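Local coordinates for phenazine biosynthesis protein PhzF family (Enterococcus faecalis, PDB 1S7J) that belongs to the PhzF family of phenazine biosynthesis-like proteins and is probably an isomerase, though its substrate is not established, at residues Y138-Y141 with F147-L150. Sequence-based numbering, arbitrary orientation.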
loop_
_atom_site.group_PDB
_atom_site.type_symbol
_atom_site.label_atom_id
_atom_site.label_comp_id
_atom_site.label_asym_id
_atom_site.label_seq_id
_atom_site.Cartn_x
_atom_site.Cartn_y
_atom_site.Cartn_z
ATOM N N TYR A 138 -13.707 -7.098 18.425
ATOM C CA TYR A 138 -14.856 -6.326 18.902
ATOM C C TYR A 138 -15.923 -6.062 17.824
ATOM O O TYR A 138 -17.124 -6.058 18.116
ATOM C CB TYR A 138 -14.384 -4.999 19.493
ATOM C CG TYR A 138 -13.588 -5.149 20.762
ATOM C CD1 TYR A 138 -12.479 -6.013 20.824
ATOM C CD2 TYR A 138 -13.936 -4.443 21.912
ATOM C CE1 TYR A 138 -11.747 -6.168 22.008
ATOM C CE2 TYR A 138 -13.211 -4.590 23.103
ATOM C CZ TYR A 138 -12.119 -5.453 23.143
ATOM O OH TYR A 138 -11.421 -5.601 24.317
ATOM N N GLU A 139 -15.476 -5.810 16.597
ATOM C CA GLU A 139 -16.378 -5.533 15.485
ATOM C C GLU A 139 -15.850 -6.201 14.217
ATOM O O GLU A 139 -14.642 -6.413 14.079
ATOM C CB GLU A 139 -16.481 -4.018 15.264
ATOM C CG GLU A 139 -16.759 -3.213 16.549
ATOM C CD GLU A 139 -16.807 -1.705 16.322
ATOM O OE1 GLU A 139 -17.015 -1.271 15.165
ATOM O OE2 GLU A 139 -16.648 -0.951 17.313
ATOM N N ALA A 140 -16.746 -6.550 13.313
ATOM C CA ALA A 140 -16.346 -7.186 12.060
ATOM C C ALA A 140 -17.097 -6.561 10.889
ATOM O O ALA A 140 -18.248 -6.140 11.032
ATOM C CB ALA A 140 -16.594 -8.684 12.124
ATOM N N TYR A 141 -16.413 -6.449 9.746
ATOM C CA TYR A 141 -16.984 -5.865 8.535
ATOM C C TYR A 141 -16.358 -6.528 7.308
ATOM O O TYR A 141 -15.368 -7.256 7.425
ATOM C CB TYR A 141 -16.702 -4.364 8.487
ATOM C CG TYR A 141 -17.183 -3.571 9.683
ATOM C CD1 TYR A 141 -16.354 -3.366 10.783
ATOM C CD2 TYR A 141 -18.444 -2.987 9.694
ATOM C CE1 TYR A 141 -16.766 -2.588 11.868
ATOM C CE2 TYR A 141 -18.872 -2.202 10.773
ATOM C CZ TYR A 141 -18.024 -2.006 11.856
ATOM O OH TYR A 141 -18.434 -1.202 12.913
ATOM N N PHE A 147 -12.498 -7.121 7.825
ATOM C CA PHE A 147 -12.122 -5.930 8.561
ATOM C C PHE A 147 -12.483 -6.085 10.035
ATOM O O PHE A 147 -13.640 -5.930 10.412
ATOM C CB PHE A 147 -12.899 -4.768 7.921
ATOM C CG PHE A 147 -12.553 -3.420 8.431
ATOM C CD1 PHE A 147 -11.764 -2.564 7.669
ATOM C CD2 PHE A 147 -13.070 -2.954 9.640
ATOM C CE1 PHE A 147 -11.501 -1.262 8.092
ATOM C CE2 PHE A 147 -12.814 -1.654 10.074
ATOM C CZ PHE A 147 -12.024 -0.807 9.297
ATOM N N PHE A 148 -11.488 -6.372 10.866
ATOM C CA PHE A 148 -11.724 -6.566 12.298
ATOM C C PHE A 148 -11.208 -5.426 13.139
ATOM O O PHE A 148 -10.136 -4.895 12.883
ATOM C CB PHE A 148 -11.072 -7.867 12.759
ATOM C CG PHE A 148 -11.372 -9.043 11.890
ATOM C CD1 PHE A 148 -10.343 -9.770 11.302
ATOM C CD2 PHE A 148 -12.698 -9.429 11.641
ATOM C CE1 PHE A 148 -10.612 -10.859 10.485
ATOM C CE2 PHE A 148 -12.979 -10.515 10.827
ATOM C CZ PHE A 148 -11.933 -11.236 10.243
ATOM N N VAL A 149 -11.971 -5.052 14.151
ATOM C CA VAL A 149 -11.574 -3.982 15.055
ATOM C C VAL A 149 -11.129 -4.649 16.355
ATOM O O VAL A 149 -11.818 -5.528 16.870
ATOM C CB VAL A 149 -12.739 -3.001 15.318
ATOM C CG1 VAL A 149 -12.288 -1.871 16.233
ATOM C CG2 VAL A 149 -13.258 -2.443 13.991
ATOM N N LEU A 150 -9.957 -4.274 16.845
ATOM C CA LEU A 150 -9.414 -4.864 18.058
ATOM C C LEU A 150 -9.423 -3.917 19.251
ATOM O O LEU A 150 -9.832 -2.756 19.133
ATOM C CB LEU A 150 -7.997 -5.387 17.786
ATOM C CG LEU A 150 -7.799 -6.741 17.067
ATOM C CD1 LEU A 150 -8.869 -7.026 16.023
ATOM C CD2 LEU A 150 -6.418 -6.763 16.439
#
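Glu139 O takes the amide of Val149 in a nearly straight hydrogen bond (N to O 3.0 Å, 165° at the hydrogen) and also receives a CA-H...O contact from Phe148 CA, at 3.4 Å. Two residues on, Tyr141 and Phe147 exchange bonds in both directions: Tyr141 N reaches Phe147 O at 2.9 Å, and the amide of Phe147 returns a bond to Tyr141 O. Tyr138 N adds a bond to Val149 O. The segments are the two arms of an antiparallel beta hairpin, strands 139-142 and 146-149; strand 121-122 pairs with the first arm and strand 175-180 runs parallel to the second. Glu139, Tyr141, Phe147 and Val149 share the face covered by helix 207-218. There the Tyr141 and Phe147 rings meet obliquely, planes at 81°, with Tyr141 CD1 3.5 Å from Phe147 CD2. Tyr141 CG lies anti to its carbonyl carbon (chi1 -56°), which carries the ring back along its own strand: its hydroxyl donates to Glu139 OE1 (2.7 Å from OH), and Val149 CG2 touches the ring edge. Tyr213 OH of the helix also hydrogen-bonds to that carboxylate oxygen, which thus has two hydroxyl partners. On the reverse face, Ala140 CB sits in plane at the edge of the Phe148 ring, 4.0 Å from CD2.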